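PDB 3WXX: AcrH from Aeromonas hydrophila, which probably acts as a type III secretion chaperone that holds the translocator AopB in a soluble complex before secretion. Local coordinates for residues Gly13-Leu18 with Cys53-Tyr58; Gly74-Ala79 with Leu104-Glu109. The protein carries 1 engineered substitution. All coordinates share one frame; numbering follows the deposited sequence.

Contact 1: Gly13-Leu18 with Cys53-Tyr58; sequences GTLAML and CVLDHY
Leu55, in the last turn of helix 42-55, offers its carbonyl oxygen to the first residues of the short helix 15-18, and the polar part of the contact gathers there. Ala16 N donates to Leu55 O over 2.9 Å, on a lone pair in the carbonyl plane, with an N-H...O angle of 141°. The small methyl of Ala16 lets the backbones come close, the CA atoms of Ala16 and Leu55 being 4.8 Å apart. Thr14 is the N-cap of helix 15-18. With chi1 at 79°, its OG1 sits between the backbone N and the carbonyl carbon and accepts from the N of Met17, a selenomethionine, in an almost straight bond, while the same hydroxyl donates weakly to Leu55 O.

The apolar contacts flank these polar bonds. The side chains of Leu15 and Val54 run alongside each other in the same direction, with Leu15 CD2 3.6 Å from Val54 CG1; Leu55 CD2 touches that same Leu15 methyl. On the other side of the cap, Thr14 CG2 meets the edge of the Tyr58 ring, 3.9 Å from Tyr58 CD2. Beyond the helix end, Asp56 OD1 accepts from Tyr58 N in an Asx turn, which helps to fix the bend leading to that ring. Gly13 and Tyr58 belong to a magnesium site seen in this protein, although no magnesium is bound to this chain here.

Among its neighbours, Leu55 also packs on Leu26 and Leu29 of helix 23-38, Asp56 touches Phe62 of helix 60-72, and Met17 reaches Phe8 of helix 3-11, while Tyr58 O accepts from Lys100 of AopB.

Contact 2: Gly74-Ala79 with Leu104-Glu109; sequences GQFRLA and LLQLGE
Phe76, in the first turn of helix 76-89, faces the end of helix 95-106, the CA atoms of Phe76 and Leu104 standing 7.3 Å apart with no backbone hydrogen bond between the segments. Both segments include the turn of a helical hairpin, as in the tetratricopeptide-like folds of such chaperones, and each turn carries a Schellman motif. Gly74 and Gly108 are the positive-phi residues of these motifs, a conformation that glycine adopts easily; Gln75 and Glu109 then serve as N-cap residues of the helices that follow.

Gln106 and Leu107 make the nonpolar part of the contact between the segments. Gln106 CB lies over the face of the Phe76 ring in a CH-pi contact, 4.0 Å from its centroid and 6° off the ring normal, so the aliphatic part of an exposed glutamine lies on one face of the ring. Leu107 reaches in beside it, its CG 4.1 Å from Phe76 CB, and its CD1 rests over the centre of one face of the Arg77 guanidinium, 3.6 Å from Arg77 CZ.

Arginine suits this exposed position because its long chain, bent at chi2 and chi3, can carry its charge over to the other segment while its flat head lies on leucine. It meets Glu109 end-on in a two-pronged salt bridge, guanidinium and carboxylate nearly coplanar. Arg77 NH1 donates to Glu109 OE1 at 2.9 Å, nearly straight, and Arg77 NH2 reaches the syn lone pair of Glu109 OE2 at 2.7 Å.

Overall arrangement
From the N terminus, helix 3-11 leads into the first half of contact 1. The chain then runs out and back through helices 23-38 and 42-55 before 53-58 returns to 13-18, closing a loop that encloses that pair. Helix 60-72 carries the chain onward to contact 2, where helices 76-89 and 95-106 make a second, shorter loop, closed when 104-109 reaches 74-79. The loops follow in series, neither nested nor crossed. Their centres lie 28 Å apart, on opposite sides of the chain's centre: contact 1 is buried beside the N-terminal helices, contact 2 lies at the surface, and helices 110-126 and 131-149 follow it. AopB reaches residues of both.

Contact 1: Gly13-Leu18 with Cys53-Tyr58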
ATOM      1  N   GLY A  13      -0.946 -15.368   2.760  1.00 39.48           N
ATOM      2  CA  GLY A  13      -1.211 -15.140   4.152  1.00 44.76           C
ATOM      3  C   GLY A  13      -0.790 -13.737   4.601  1.00 48.20           C
ATOM      4  O   GLY A  13       0.094 -13.076   3.989  1.00 57.53           O
ATOM      5  N   THR A  14      -1.430 -13.317   5.688  1.00 47.17           N
ATOM      6  CA  THR A  14      -1.276 -12.007   6.263  1.00 47.11           C
ATOM      7  C   THR A  14      -0.877 -12.089   7.709  1.00 46.20           C
ATOM      8  O   THR A  14      -1.033 -13.111   8.336  1.00 57.62           O
ATOM      9  CB  THR A  14      -2.587 -11.263   6.218  1.00 41.62           C
ATOM     10  OG1 THR A  14      -3.406 -11.730   7.278  1.00 41.83           O
ATOM     11  CG2 THR A  14      -3.283 -11.524   4.902  1.00 45.00           C
ATOM     12  N   LEU A  15      -0.413 -10.973   8.234  1.00 50.22           N
ATOM     13  CA  LEU A  15      -0.076 -10.843   9.647  1.00 55.37           C
ATOM     14  C   LEU A  15      -1.279 -11.078  10.574  1.00 56.91           C
ATOM     15  O   LEU A  15      -1.123 -11.581  11.669  1.00 60.09           O
ATOM     16  CB  LEU A  15       0.492  -9.449   9.918  1.00 51.24           C
ATOM     17  CG  LEU A  15       1.030  -9.130  11.298  1.00 48.47           C
ATOM     18  CD1 LEU A  15       2.265  -9.926  11.600  1.00 48.60           C
ATOM     19  CD2 LEU A  15       1.361  -7.652  11.367  1.00 53.02           C
ATOM     20  N   ALA A  16      -2.471 -10.729  10.132  1.00 58.56           N
ATOM     21  CA  ALA A  16      -3.647 -10.964  10.943  1.00 58.46           C
ATOM     22  C   ALA A  16      -3.754 -12.457  11.197  1.00 60.83           C
ATOM     23  O   ALA A  16      -3.850 -12.908  12.328  1.00 64.71           O
ATOM     24  CB  ALA A  16      -4.904 -10.457  10.232  1.00 54.80           C
HETATM   25  N   MSE A  17      -3.757 -13.208  10.116  1.00 56.86           N
HETATM   26  CA  MSE A  17      -3.854 -14.653  10.187  1.00 61.77           C
HETATM   27  C   MSE A  17      -2.806 -15.230  11.108  1.00 65.13           C
HETATM   28  O   MSE A  17      -3.067 -16.154  11.881  1.00 55.65           O
HETATM   29  CB  MSE A  17      -3.682 -15.200   8.771  1.00 58.07           C
HETATM   30  CG  MSE A  17      -4.978 -15.054   8.002  1.00 55.31           C
HETATM   31 SE   MSE A  17      -4.572 -15.540   6.147  1.00 64.23          SE
HETATM   32  CE  MSE A  17      -6.188 -14.716   5.371  1.00 57.28           C
ATOM     33  N   LEU A  18      -1.598 -14.702  10.997  1.00 66.71           N
ATOM     34  CA  LEU A  18      -0.483 -15.251  11.714  1.00 66.81           C
ATOM     35  C   LEU A  18      -0.723 -15.093  13.193  1.00 66.98           C
ATOM     36  O   LEU A  18      -0.418 -15.989  13.950  1.00 71.09           O
ATOM     37  CB  LEU A  18       0.791 -14.526  11.337  1.00 64.08           C
ATOM     38  CG  LEU A  18       1.991 -15.392  11.054  1.00 66.31           C
ATOM     39  CD1 LEU A  18       1.726 -16.326   9.892  1.00 68.64           C
ATOM     40  CD2 LEU A  18       3.147 -14.466  10.730  1.00 65.08           C
ATOM     41  N   CYS A  53      -3.432  -1.747   7.393  1.00 37.75           N
ATOM     42  CA  CYS A  53      -2.775  -2.089   6.167  1.00 35.45           C
ATOM     43  C   CYS A  53      -1.691  -3.102   6.376  1.00 38.34           C
ATOM     44  O   CYS A  53      -1.422  -3.931   5.527  1.00 43.14           O
ATOM     45  CB  CYS A  53      -2.204  -0.848   5.501  1.00 35.40           C
ATOM     46  SG  CYS A  53      -3.459   0.209   4.792  1.00 37.00           S
ATOM     47  N   VAL A  54      -1.039  -3.035   7.515  1.00 47.76           N
ATOM     48  CA  VAL A  54      -0.004  -4.022   7.858  1.00 49.85           C
ATOM     49  C   VAL A  54      -0.642  -5.361   8.285  1.00 46.15           C
ATOM     50  O   VAL A  54      -0.121  -6.405   7.970  1.00 44.48           O
ATOM     51  CB  VAL A  54       0.925  -3.450   8.948  1.00 53.33           C
ATOM     52  CG1 VAL A  54       1.717  -4.547   9.616  1.00 61.55           C
ATOM     53  CG2 VAL A  54       1.856  -2.404   8.360  1.00 55.42           C
ATOM     54  N   LEU A  55      -1.760  -5.305   9.002  1.00 47.51           N
ATOM     55  CA  LEU A  55      -2.463  -6.514   9.467  1.00 46.59           C
ATOM     56  C   LEU A  55      -3.080  -7.304   8.339  1.00 44.56           C
ATOM     57  O   LEU A  55      -3.034  -8.525   8.355  1.00 46.29           O
ATOM     58  CB  LEU A  55      -3.538  -6.153  10.504  1.00 48.45           C
ATOM     59  CG  LEU A  55      -2.933  -5.747  11.852  1.00 47.94           C
ATOM     60  CD1 LEU A  55      -3.915  -4.993  12.715  1.00 46.51           C
ATOM     61  CD2 LEU A  55      -2.407  -6.968  12.580  1.00 48.08           C
ATOM     62  N   ASP A  56      -3.637  -6.616   7.353  1.00 42.34           N
ATOM     63  CA  ASP A  56      -4.114  -7.285   6.155  1.00 44.67           C
ATOM     64  C   ASP A  56      -3.734  -6.421   4.939  1.00 43.06           C
ATOM     65  O   ASP A  56      -4.380  -5.430   4.655  1.00 48.56           O
ATOM     66  CB  ASP A  56      -5.617  -7.529   6.238  1.00 49.14           C
ATOM     67  CG  ASP A  56      -6.194  -8.301   5.021  1.00 53.69           C
ATOM     68  OD1 ASP A  56      -5.598  -8.348   3.926  1.00 55.10           O
ATOM     69  OD2 ASP A  56      -7.316  -8.826   5.163  1.00 63.82           O
ATOM     70  N   HIS A  57      -2.714  -6.835   4.204  1.00 38.01           N
ATOM     71  CA  HIS A  57      -2.149  -5.986   3.198  1.00 43.18           C
ATOM     72  C   HIS A  57      -2.767  -6.257   1.843  1.00 39.40           C
ATOM     73  O   HIS A  57      -2.198  -5.882   0.802  1.00 33.69           O
ATOM     74  CB  HIS A  57      -0.610  -6.098   3.186  1.00 43.74           C
ATOM     75  CG  HIS A  57      -0.078  -7.455   2.804  1.00 47.44           C
ATOM     76  ND1 HIS A  57       0.141  -8.460   3.717  1.00 46.43           N
ATOM     77  CD2 HIS A  57       0.334  -7.949   1.614  1.00 51.33           C
ATOM     78  CE1 HIS A  57       0.659  -9.514   3.114  1.00 45.01           C
ATOM     79  NE2 HIS A  57       0.803  -9.225   1.838  1.00 50.93           N
ATOM     80  N   TYR A  58      -3.922  -6.916   1.876  1.00 41.97           N
ATOM     81  CA  TYR A  58      -4.756  -7.132   0.672  1.00 47.37           C
ATOM     82  C   TYR A  58      -6.111  -6.404   0.695  1.00 48.65           C
ATOM     83  O   TYR A  58      -6.741  -6.355  -0.329  1.00 48.44           O
ATOM     84  CB  TYR A  58      -4.946  -8.626   0.369  1.00 41.05           C
ATOM     85  CG  TYR A  58      -3.643  -9.407   0.190  1.00 42.32           C
ATOM     86  CD1 TYR A  58      -2.954  -9.435  -1.036  1.00 43.72           C
ATOM     87  CD2 TYR A  58      -3.114 -10.140   1.246  1.00 39.90           C
ATOM     88  CE1 TYR A  58      -1.751 -10.160  -1.176  1.00 45.49           C
ATOM     89  CE2 TYR A  58      -1.947 -10.867   1.125  1.00 42.29           C
ATOM     90  CZ  TYR A  58      -1.250 -10.883  -0.080  1.00 46.53           C
ATOM     91  OH  TYR A  58      -0.079 -11.620  -0.100  1.00 46.95           O
TER

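Contact 2: Gly74-Ala79 with Leu104-Glu109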
ATOM      1  N   GLY A  74      -2.884  16.968   3.695  1.00 43.84           N
ATOM      2  CA  GLY A  74      -2.074  17.624   2.668  1.00 48.26           C
ATOM      3  C   GLY A  74      -0.882  16.824   2.166  1.00 46.93           C
ATOM      4  O   GLY A  74      -0.161  17.301   1.326  1.00 51.63           O
ATOM      5  N   GLN A  75      -0.719  15.593   2.628  1.00 49.26           N
ATOM      6  CA  GLN A  75       0.316  14.702   2.137  1.00 51.83           C
ATOM      7  C   GLN A  75      -0.076  14.015   0.814  1.00 51.00           C
ATOM      8  O   GLN A  75      -0.286  12.801   0.757  1.00 52.12           O
ATOM      9  CB  GLN A  75       0.618  13.673   3.239  1.00 56.56           C
ATOM     10  CG  GLN A  75       1.451  14.249   4.362  1.00 60.81           C
ATOM     11  CD  GLN A  75       2.846  14.681   3.888  1.00 74.95           C
ATOM     12  OE1 GLN A  75       3.390  14.152   2.906  1.00 86.59           O
ATOM     13  NE2 GLN A  75       3.450  15.611   4.611  1.00 84.64           N
ATOM     14  N   PHE A  76      -0.157  14.787  -0.255  1.00 51.42           N
ATOM     15  CA  PHE A  76      -0.743  14.306  -1.526  1.00 56.90           C
ATOM     16  C   PHE A  76       0.022  13.203  -2.225  1.00 55.77           C
ATOM     17  O   PHE A  76      -0.565  12.307  -2.833  1.00 60.86           O
ATOM     18  CB  PHE A  76      -0.932  15.478  -2.508  1.00 62.85           C
ATOM     19  CG  PHE A  76      -1.781  16.592  -1.944  1.00 67.59           C
ATOM     20  CD1 PHE A  76      -3.124  16.386  -1.671  1.00 59.50           C
ATOM     21  CD2 PHE A  76      -1.231  17.833  -1.675  1.00 68.59           C
ATOM     22  CE1 PHE A  76      -3.892  17.388  -1.133  1.00 62.76           C
ATOM     23  CE2 PHE A  76      -2.001  18.844  -1.140  1.00 66.25           C
ATOM     24  CZ  PHE A  76      -3.328  18.620  -0.868  1.00 69.07           C
ATOM     25  N   ARG A  77       1.334  13.286  -2.165  1.00 57.43           N
ATOM     26  CA  ARG A  77       2.196  12.343  -2.855  1.00 55.12           C
ATOM     27  C   ARG A  77       2.054  10.959  -2.222  1.00 50.24           C
ATOM     28  O   ARG A  77       1.968   9.943  -2.910  1.00 48.28           O
ATOM     29  CB  ARG A  77       3.645  12.832  -2.750  1.00 55.42           C
ATOM     30  CG  ARG A  77       4.663  12.257  -3.681  1.00 58.91           C
ATOM     31  CD  ARG A  77       4.276  12.341  -5.149  1.00 70.16           C
ATOM     32  NE  ARG A  77       4.828  13.539  -5.763  1.00 68.89           N
ATOM     33  CZ  ARG A  77       4.651  13.864  -7.042  1.00 70.26           C
ATOM     34  NH1 ARG A  77       3.912  13.084  -7.838  1.00 72.15           N
ATOM     35  NH2 ARG A  77       5.200  14.981  -7.520  1.00 69.21           N
ATOM     36  N   LEU A  78       2.090  10.937  -0.892  1.00 50.46           N
ATOM     37  CA  LEU A  78       1.986   9.704  -0.125  1.00 49.20           C
ATOM     38  C   LEU A  78       0.599   9.098  -0.237  1.00 46.67           C
ATOM     39  O   LEU A  78       0.439   7.897  -0.171  1.00 43.26           O
ATOM     40  CB  LEU A  78       2.297   9.964   1.347  1.00 49.93           C
ATOM     41  CG  LEU A  78       3.713  10.430   1.747  1.00 54.84           C
ATOM     42  CD1 LEU A  78       3.969  10.240   3.241  1.00 52.20           C
ATOM     43  CD2 LEU A  78       4.805   9.734   0.945  1.00 49.14           C
ATOM     44  N   ALA A  79      -0.407   9.950  -0.407  1.00 46.20           N
ATOM     45  CA  ALA A  79      -1.769   9.496  -0.625  1.00 43.61           C
ATOM     46  C   ALA A  79      -1.919   8.776  -1.958  1.00 40.68           C
ATOM     47  O   ALA A  79      -2.563   7.721  -2.036  1.00 44.73           O
ATOM     48  CB  ALA A  79      -2.705  10.677  -0.553  1.00 45.57           C
ATOM     49  N   LEU A 104      -3.138  14.486  -7.527  1.00 42.93           N
ATOM     50  CA  LEU A 104      -2.251  14.860  -8.663  1.00 44.41           C
ATOM     51  C   LEU A 104      -2.440  16.281  -9.142  1.00 48.52           C
ATOM     52  O   LEU A 104      -1.479  16.987  -9.363  1.00 54.14           O
ATOM     53  CB  LEU A 104      -2.409  13.894  -9.811  1.00 40.63           C
ATOM     54  CG  LEU A 104      -1.792  12.518  -9.492  1.00 41.99           C
ATOM     55  CD1 LEU A 104      -2.128  11.513 -10.573  1.00 44.64           C
ATOM     56  CD2 LEU A 104      -0.280  12.605  -9.334  1.00 42.21           C
ATOM     57  N   LEU A 105      -3.691  16.727  -9.195  1.00 56.27           N
ATOM     58  CA  LEU A 105      -4.028  18.091  -9.614  1.00 51.15           C
ATOM     59  C   LEU A 105      -3.477  19.113  -8.655  1.00 49.99           C
ATOM     60  O   LEU A 105      -3.029  20.157  -9.076  1.00 51.77           O
ATOM     61  CB  LEU A 105      -5.562  18.272  -9.727  1.00 51.26           C
ATOM     62  CG  LEU A 105      -6.071  19.685 -10.091  1.00 45.11           C
ATOM     63  CD1 LEU A 105      -5.506  20.147 -11.429  1.00 43.60           C
ATOM     64  CD2 LEU A 105      -7.573  19.672 -10.120  1.00 38.42           C
ATOM     65  N   GLN A 106      -3.566  18.832  -7.361  1.00 56.54           N
ATOM     66  CA  GLN A 106      -3.010  19.712  -6.359  1.00 61.30           C
ATOM     67  C   GLN A 106      -1.504  19.848  -6.516  1.00 63.45           C
ATOM     68  O   GLN A 106      -0.948  20.850  -6.104  1.00 71.03           O
ATOM     69  CB  GLN A 106      -3.336  19.210  -4.953  1.00 65.56           C
ATOM     70  CG  GLN A 106      -4.796  19.408  -4.607  1.00 70.35           C
ATOM     71  CD  GLN A 106      -5.176  20.868  -4.487  1.00 75.79           C
ATOM     72  OE1 GLN A 106      -6.088  21.300  -5.173  1.00 77.55           O
ATOM     73  NE2 GLN A 106      -4.468  21.643  -3.654  1.00 81.22           N
ATOM     74  N   LEU A 107      -0.835  18.845  -7.080  1.00 62.31           N
ATOM     75  CA  LEU A 107       0.625  18.926  -7.273  1.00 61.80           C
ATOM     76  C   LEU A 107       1.005  19.435  -8.662  1.00 59.61           C
ATOM     77  O   LEU A 107       2.186  19.538  -8.980  1.00 69.81           O
ATOM     78  CB  LEU A 107       1.268  17.554  -7.076  1.00 55.51           C
ATOM     79  CG  LEU A 107       1.212  16.940  -5.701  1.00 54.17           C
ATOM     80  CD1 LEU A 107       1.645  15.499  -5.784  1.00 54.01           C
ATOM     81  CD2 LEU A 107       2.092  17.701  -4.729  1.00 55.57           C
ATOM     82  N   GLY A 108       0.018  19.717  -9.497  1.00 50.84           N
ATOM     83  CA  GLY A 108       0.285  20.227 -10.811  1.00 50.47           C
ATOM     84  C   GLY A 108       0.538  19.141 -11.828  1.00 50.95           C
ATOM     85  O   GLY A 108       0.831  19.440 -12.976  1.00 52.86           O
ATOM     86  N   GLU A 109       0.407  17.877 -11.438  1.00 54.37           N
ATOM     87  CA  GLU A 109       0.627  16.806 -12.395  1.00 56.34           C
ATOM     88  C   GLU A 109      -0.627  16.516 -13.210  1.00 49.01           C
ATOM     89  O   GLU A 109      -1.380  15.589 -12.936  1.00 47.20           O
ATOM     90  CB  GLU A 109       1.229  15.575 -11.724  1.00 60.59           C
ATOM     91  CG  GLU A 109       2.734  15.587 -11.835  1.00 71.46           C
ATOM     92  CD  GLU A 109       3.412  14.899 -10.677  1.00 80.03           C
ATOM     93  OE1 GLU A 109       3.292  13.646 -10.570  1.00 77.73           O
ATOM     94  OE2 GLU A 109       4.060  15.625  -9.890  1.00 74.44           O
TER